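Local atomic coordinates of cellulose-binding protein (Saccharophagus degradans, PDB entry 2YHG), a protein that is of unknown function but may hydrolyse glycosidic bonds, through a nucleoside hydrolase-like domain, as part of a larger cellulose-binding protein linked to carbohydrate metabolism. Residues 183-195 and 277-289. Sequence-based numbering, arbitrary orientation.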
ATOM      1  N   TYR A 183      -4.675  -2.721   7.197  1.00  5.64           N
ATOM      2  CA  TYR A 183      -3.688  -3.631   6.593  1.00  5.67           C
ATOM      3  C   TYR A 183      -2.701  -3.985   7.703  1.00  5.40           C
ATOM      4  O   TYR A 183      -1.908  -3.156   8.129  1.00  5.70           O
ATOM      5  CB  TYR A 183      -2.983  -2.972   5.390  1.00  6.27           C
ATOM      6  CG  TYR A 183      -2.231  -3.938   4.513  1.00  5.78           C
ATOM      7  CD1 TYR A 183      -1.158  -4.677   4.996  1.00  5.89           C
ATOM      8  CD2 TYR A 183      -2.551  -4.096   3.180  1.00  6.46           C
ATOM      9  CE1 TYR A 183      -0.435  -5.503   4.162  1.00  6.26           C
ATOM     10  CE2 TYR A 183      -1.823  -4.948   2.328  1.00  5.89           C
ATOM     11  CZ  TYR A 183      -0.760  -5.649   2.843  1.00  5.64           C
ATOM     12  OH  TYR A 183       0.031  -6.488   2.080  1.00  6.90           O
ATOM     13  N   ASP A 184      -2.820  -5.226   8.177  1.00  5.90           N
ATOM     14  CA  ASP A 184      -2.033  -5.781   9.284  1.00  5.36           C
ATOM     15  C   ASP A 184      -0.957  -6.678   8.688  1.00  5.38           C
ATOM     16  O   ASP A 184      -1.268  -7.644   8.001  1.00  5.94           O
ATOM     17  CB  ASP A 184      -3.002  -6.567  10.168  1.00  5.68           C
ATOM     18  CG  ASP A 184      -2.381  -7.534  11.146  1.00  5.93           C
ATOM     19  OD1 ASP A 184      -1.150  -7.504  11.335  1.00  6.94           O
ATOM     20  OD2 ASP A 184      -3.180  -8.324  11.746  1.00  6.49           O
ATOM     21  N   ILE A 185       0.312  -6.376   8.951  1.00  5.46           N
ATOM     22  CA  ILE A 185       1.401  -7.259   8.550  1.00  5.75           C
ATOM     23  C   ILE A 185       1.562  -8.371   9.591  1.00  5.75           C
ATOM     24  O   ILE A 185       1.983  -8.120  10.720  1.00  6.16           O
ATOM     25  CB  ILE A 185       2.724  -6.493   8.390  1.00  6.08           C
ATOM     26  CG1 ILE A 185       2.615  -5.459   7.252  1.00  6.64           C
ATOM     27  CG2 ILE A 185       3.870  -7.501   8.164  1.00  6.76           C
ATOM     28  CD1 ILE A 185       2.777  -6.052   5.858  1.00  7.32           C
ATOM     29  N   LEU A 186       1.197  -9.581   9.180  1.00  5.56           N
ATOM     30  CA  LEU A 186       1.505 -10.838   9.856  1.00  6.20           C
ATOM     31  C   LEU A 186       0.774 -11.119  11.151  1.00  6.30           C
ATOM     32  O   LEU A 186       0.763 -12.282  11.582  1.00  8.77           O
ATOM     33  CB  LEU A 186       3.009 -11.027  10.063  1.00  6.12           C
ATOM     34  CG  LEU A 186       3.763 -11.385   8.788  1.00  7.61           C
ATOM     35  CD1 LEU A 186       5.243 -10.985   8.875  1.00  8.77           C
ATOM     36  CD2 LEU A 186       3.656 -12.885   8.533  1.00  9.20           C
ATOM     37  N   GLY A 187       0.210 -10.147  11.844  1.00  5.82           N
ATOM     38  CA  GLY A 187      -0.427 -10.352  13.139  1.00  5.42           C
ATOM     39  C   GLY A 187       0.582 -10.327  14.243  1.00  5.73           C
ATOM     40  O   GLY A 187       1.325 -11.284  14.508  1.00  6.53           O
ATOM     41  N   GLN A 188       0.697  -9.159  14.883  1.00  5.49           N
ATOM     42  CA  GLN A 188       1.717  -8.922  15.871  1.00  5.60           C
ATOM     43  C   GLN A 188       1.150  -8.387  17.180  1.00  5.93           C
ATOM     44  O   GLN A 188       1.909  -8.051  18.079  1.00  6.71           O
ATOM     45  CB  GLN A 188       2.811  -8.010  15.336  1.00  6.04           C
ATOM     46  CG  GLN A 188       3.513  -8.612  14.125  1.00  6.60           C
ATOM     47  CD  GLN A 188       4.479  -7.630  13.532  1.00  6.13           C
ATOM     48  OE1 GLN A 188       5.449  -7.261  14.186  1.00  7.55           O
ATOM     49  NE2 GLN A 188       4.232  -7.177  12.315  1.00  7.31           N
ATOM     50  N   ASP A 189      -0.163  -8.368  17.321  1.00  5.31           N
ATOM     51  CA  ASP A 189      -0.772  -8.295  18.623  1.00  5.64           C
ATOM     52  C   ASP A 189      -2.171  -8.841  18.546  1.00  4.94           C
ATOM     53  O   ASP A 189      -2.736  -9.087  17.480  1.00  6.38           O
ATOM     54  CB  ASP A 189      -0.687  -6.907  19.289  1.00  5.59           C
ATOM     55  CG  ASP A 189      -1.581  -5.825  18.704  1.00  5.93           C
ATOM     56  OD1 ASP A 189      -2.415  -6.109  17.818  1.00  6.61           O
ATOM     57  OD2 ASP A 189      -1.422  -4.662  19.168  1.00  6.47           O
ATOM     58  N   ASN A 190      -2.765  -9.040  19.727  1.00  6.22           N
ATOM     59  CA  ASN A 190      -4.113  -9.576  19.854  0.50  5.99           C
ATOM     60  C   ASN A 190      -5.186  -8.523  19.573  1.00  5.76           C
ATOM     61  O   ASN A 190      -6.355  -8.863  19.433  1.00  7.05           O
ATOM     62  CB  ASN A 190      -4.276 -10.212  21.242  0.50  6.34           C
ATOM     63  CG  ASN A 190      -3.923  -9.265  22.351  0.50  5.24           C
ATOM     64  OD1 ASN A 190      -4.490  -8.170  22.410  0.50  6.54           O
ATOM     65  ND2 ASN A 190      -3.073  -9.708  23.284  0.50  8.26           N
ATOM     66  N   ALA A 191      -4.803  -7.249  19.435  1.00  5.98           N
ATOM     67  CA  ALA A 191      -5.750  -6.172  19.195  1.00  6.03           C
ATOM     68  C   ALA A 191      -6.257  -6.174  17.766  1.00  5.67           C
ATOM     69  O   ALA A 191      -7.409  -5.835  17.518  1.00  6.57           O
ATOM     70  CB  ALA A 191      -5.142  -4.830  19.560  1.00  7.50           C
ATOM     71  N   GLY A 192      -5.418  -6.550  16.809  1.00  6.49           N
ATOM     72  CA  GLY A 192      -5.915  -6.726  15.450  1.00  7.03           C
ATOM     73  C   GLY A 192      -6.966  -7.801  15.398  1.00  5.99           C
ATOM     74  O   GLY A 192      -7.991  -7.667  14.733  1.00  6.54           O
ATOM     75  N   THR A 193      -6.730  -8.901  16.090  1.00  5.99           N
ATOM     76  CA  THR A 193      -7.700  -9.999  16.133  1.00  6.24           C
ATOM     77  C   THR A 193      -9.000  -9.541  16.796  1.00  5.98           C
ATOM     78  O   THR A 193     -10.092  -9.860  16.305  1.00  6.41           O
ATOM     79  CB  THR A 193      -7.105 -11.222  16.829  1.00  6.20           C
ATOM     80  OG1 THR A 193      -5.744 -11.361  16.384  1.00  7.03           O
ATOM     81  CG2 THR A 193      -7.917 -12.429  16.498  1.00  6.65           C
ATOM     82  N   TRP A 194      -8.886  -8.780  17.881  1.00  5.94           N
ATOM     83  CA  TRP A 194     -10.055  -8.213  18.538  1.00  6.53           C
ATOM     84  C   TRP A 194     -10.875  -7.370  17.551  1.00  6.69           C
ATOM     85  O   TRP A 194     -12.108  -7.463  17.500  1.00  7.19           O
ATOM     86  CB  TRP A 194      -9.626  -7.380  19.733  1.00  6.36           C
ATOM     87  CG  TRP A 194     -10.753  -6.733  20.464  1.00  7.62           C
ATOM     88  CD1 TRP A 194     -11.503  -7.265  21.486  1.00  8.01           C
ATOM     89  CD2 TRP A 194     -11.214  -5.403  20.285  1.00  7.89           C
ATOM     90  NE1 TRP A 194     -12.439  -6.363  21.917  1.00  9.47           N
ATOM     91  CE2 TRP A 194     -12.282  -5.204  21.202  1.00  9.25           C
ATOM     92  CE3 TRP A 194     -10.781  -4.325  19.518  1.00  9.37           C
ATOM     93  CZ2 TRP A 194     -12.953  -3.990  21.308  1.00 11.59           C
ATOM     94  CZ3 TRP A 194     -11.424  -3.101  19.660  1.00 11.39           C
ATOM     95  CH2 TRP A 194     -12.511  -2.948  20.539  1.00 11.88           C
ATOM     96  N   LEU A 195     -10.181  -6.575  16.720  1.00  6.47           N
ATOM     97  CA  LEU A 195     -10.879  -5.792  15.711  1.00  6.89           C
ATOM     98  C   LEU A 195     -11.620  -6.650  14.712  1.00  6.69           C
ATOM     99  O   LEU A 195     -12.800  -6.404  14.401  1.00  7.50           O
ATOM    100  CB  LEU A 195      -9.903  -4.879  14.952  1.00  7.00           C
ATOM    101  CG  LEU A 195      -9.420  -3.627  15.694  1.00  7.19           C
ATOM    102  CD1 LEU A 195      -8.218  -3.022  14.998  1.00  8.28           C
ATOM    103  CD2 LEU A 195     -10.546  -2.612  15.809  1.00  9.51           C
ATOM    104  N   GLY A 277      -9.507 -17.904  11.305  1.00  6.08           N
ATOM    105  CA  GLY A 277      -8.495 -18.217  12.269  1.00  6.78           C
ATOM    106  C   GLY A 277      -7.078 -17.961  11.823  1.00  6.34           C
ATOM    107  O   GLY A 277      -6.150 -18.627  12.269  1.00  7.56           O
ATOM    108  N   VAL A 278      -6.865 -16.938  11.000  1.00  6.17           N
ATOM    109  CA  VAL A 278      -5.516 -16.618  10.491  1.00  6.95           C
ATOM    110  C   VAL A 278      -4.647 -16.239  11.699  1.00  5.87           C
ATOM    111  O   VAL A 278      -4.925 -15.249  12.391  1.00  6.46           O
ATOM    112  CB  VAL A 278      -5.533 -15.487   9.465  1.00  6.73           C
ATOM    113  CG1 VAL A 278      -4.126 -15.183   9.003  1.00  8.22           C
ATOM    114  CG2 VAL A 278      -6.378 -15.854   8.267  1.00  8.10           C
ATOM    115  N   ARG A 279      -3.616 -17.011  11.975  1.00  6.48           N
ATOM    116  CA  ARG A 279      -2.818 -16.820  13.176  1.00  6.19           C
ATOM    117  C   ARG A 279      -1.687 -15.824  12.979  1.00  6.31           C
ATOM    118  O   ARG A 279      -1.058 -15.781  11.918  1.00  7.08           O
ATOM    119  CB  ARG A 279      -2.262 -18.152  13.666  1.00  7.02           C
ATOM    120  CG  ARG A 279      -3.317 -19.195  14.027  1.00  7.00           C
ATOM    121  CD  ARG A 279      -4.306 -18.699  15.052  1.00  6.79           C
ATOM    122  NE  ARG A 279      -5.166 -19.772  15.531  1.00  6.82           N
ATOM    123  CZ  ARG A 279      -6.447 -19.649  15.890  1.00  6.40           C
ATOM    124  NH1 ARG A 279      -7.130 -18.546  15.664  1.00  6.76           N
ATOM    125  NH2 ARG A 279      -7.045 -20.658  16.529  1.00  7.31           N
ATOM    126  N   GLY A 280      -1.415 -15.080  14.027  1.00  6.46           N
ATOM    127  CA  GLY A 280      -0.307 -14.141  14.076  1.00  6.04           C
ATOM    128  C   GLY A 280       1.023 -14.833  14.302  1.00  6.13           C
ATOM    129  O   GLY A 280       1.137 -16.059  14.314  1.00  7.47           O
ATOM    130  N   MET A 281       2.038 -14.020  14.499  1.00  6.27           N
ATOM    131  CA  MET A 281       3.394 -14.493  14.674  1.00  6.47           C
ATOM    132  C   MET A 281       3.590 -15.189  16.002  1.00  6.88           C
ATOM    133  O   MET A 281       2.783 -15.113  16.918  1.00  7.32           O
ATOM    134  CB  MET A 281       4.360 -13.320  14.539  1.00  6.77           C
ATOM    135  CG  MET A 281       4.275 -12.619  13.188  1.00  7.11           C
ATOM    136  SD  MET A 281       5.563 -11.399  12.857  1.00  7.38           S
ATOM    137  CE  MET A 281       6.886 -12.482  12.332  1.00  8.94           C
ATOM    138  N   SER A 282       4.737 -15.862  16.118  1.00  7.31           N
ATOM    139  CA  SER A 282       4.995 -16.738  17.260  1.00  8.73           C
ATOM    140  C   SER A 282       5.024 -15.998  18.587  1.00  8.72           C
ATOM    141  O   SER A 282       4.676 -16.593  19.606  1.00 10.03           O
ATOM    142  CB  SER A 282       6.306 -17.473  17.070  1.00  9.55           C
ATOM    143  OG  SER A 282       7.388 -16.572  17.063  1.00 11.07           O
ATOM    144  N   CYS A 283       5.311 -14.693  18.576  1.00  8.23           N
ATOM    145  CA  CYS A 283       5.332 -13.903  19.779  1.00  8.47           C
ATOM    146  C   CYS A 283       3.956 -13.600  20.344  1.00  8.06           C
ATOM    147  O   CYS A 283       3.884 -13.051  21.446  1.00  9.45           O
ATOM    148  CB  CYS A 283       6.141 -12.613  19.593  1.00  9.50           C
ATOM    149  SG  CYS A 283       5.678 -11.465  18.210  0.70  7.89           S
ATOM    150  N   MET A 284       2.895 -14.045  19.661  1.00  7.66           N
ATOM    151  CA  MET A 284       1.555 -13.961  20.195  1.00  7.40           C
ATOM    152  C   MET A 284       0.839 -15.320  20.143  1.00  8.23           C
ATOM    153  O   MET A 284      -0.394 -15.383  20.140  1.00  8.37           O
ATOM    154  CB  MET A 284       0.714 -12.874  19.515  1.00  8.18           C
ATOM    155  CG  MET A 284       0.515 -13.038  18.028  1.00  7.74           C
ATOM    156  SD  MET A 284      -0.638 -11.858  17.319  1.00  7.89           S
ATOM    157  CE  MET A 284      -2.151 -12.344  18.186  1.00  8.23           C
ATOM    158  N   SER A 285       1.611 -16.390  20.246  1.00  9.38           N
ATOM    159  CA  SER A 285       1.034 -17.708  20.210  1.00  9.70           C
ATOM    160  C   SER A 285      -0.050 -17.889  21.272  1.00  8.66           C
ATOM    161  O   SER A 285       0.069 -17.445  22.393  1.00 11.08           O
ATOM    162  CB  SER A 285       2.128 -18.742  20.373  1.00 12.94           C
ATOM    163  OG  SER A 285       2.799 -18.544  21.574  1.00 18.69           O
ATOM    164  N   GLY A 286      -1.126 -18.539  20.861  1.00  9.17           N
ATOM    165  CA  GLY A 286      -2.226 -18.841  21.772  1.00  8.81           C
ATOM    166  C   GLY A 286      -3.232 -17.712  21.920  1.00  8.03           C
ATOM    167  O   GLY A 286      -4.312 -17.945  22.459  1.00  9.92           O
ATOM    168  N   GLU A 287      -2.878 -16.478  21.538  1.00  7.46           N
ATOM    169  CA  GLU A 287      -3.723 -15.319  21.810  1.00  7.55           C
ATOM    170  C   GLU A 287      -4.858 -15.188  20.812  1.00  7.64           C
ATOM    171  O   GLU A 287      -5.923 -14.696  21.180  1.00 10.24           O
ATOM    172  CB  GLU A 287      -2.897 -14.060  21.838  1.00  7.94           C
ATOM    173  CG  GLU A 287      -1.869 -14.040  22.960  1.00  8.73           C
ATOM    174  CD  GLU A 287      -1.001 -12.827  22.975  1.00  9.05           C
ATOM    175  OE1 GLU A 287      -1.327 -11.808  22.331  1.00  9.64           O
ATOM    176  OE2 GLU A 287       0.044 -12.865  23.658  1.00 12.86           O
ATOM    177  N   ASP A 288      -4.649 -15.557  19.554  1.00  6.25           N
ATOM    178  CA  ASP A 288      -5.712 -15.408  18.565  1.00  6.66           C
ATOM    179  C   ASP A 288      -6.907 -16.326  18.878  1.00  6.19           C
ATOM    180  O   ASP A 288      -8.051 -15.954  18.596  1.00  6.48           O
ATOM    181  CB  ASP A 288      -5.228 -15.829  17.167  1.00  6.47           C
ATOM    182  CG  ASP A 288      -4.236 -14.865  16.493  1.00  6.53           C
ATOM    183  OD1 ASP A 288      -4.612 -13.716  16.191  1.00  7.60           O
ATOM    184  OD2 ASP A 288      -3.106 -15.330  16.222  1.00  7.59           O
ATOM    185  N   ALA A 289      -6.647 -17.522  19.384  1.00  6.88           N
ATOM    186  CA  ALA A 289      -7.646 -18.564  19.435  1.00  6.54           C
ATOM    187  C   ALA A 289      -8.846 -18.181  20.284  1.00  6.46           C
ATOM    188  O   ALA A 289      -9.960 -18.698  20.057  1.00  6.98           O
ATOM    189  CB  ALA A 289      -7.045 -19.873  19.950  1.00  8.44           C
TER
HETATM  190  O   HOH W   1       1.243 -14.755  10.711  1.00 12.55           O
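Gly187 and Gly280 bring their backbones together, CA to CA 3.9 Å, and the polar bonds spread from there. Met281 N donates an almost straight bond (172°) to Gly187 O at 2.8 Å, lying in the carbonyl plane, while a water donates to both Leu186 O and Arg279 O. At the helix 190-198, Thr193 OG1 gives its proton to Asp288 OD1 (2.6 Å), approaching nearly along the C-O direction. Asp288 OD2 takes Gly280 N at 2.8 Å and OD1 also forms a salt bridge with Arg206, so both oxygens of this buried carboxylate are engaged, which should fix its rotation. Nearer the surface, Asn190 ND2 reaches Glu287 OE1 from above the carboxylate plane; Tyr117 OH bonds to the same OE1, and Met119 N to Asn190 OD1.

Two methionines pack between the segments. Met281 lies alongside Gln188, SD to CG 3.7 Å, and its CG meets Leu186 CB. In Met284 the bend at chi3 (-64°) turns the CE methyl onto Asp189 O (3.4 Å).

Asp189 OD1 caps the helix, accepting from Gly192 N and weakly from Ala191 N, and also takes Cys154 N. The whole is a strand-to-helix turn of the Rossmann-like parallel sheet in the nucleoside hydrolase-like domain, clasped by the 277-289 loop, with Gln188 beside the calcium site of Asp36 and Asp244.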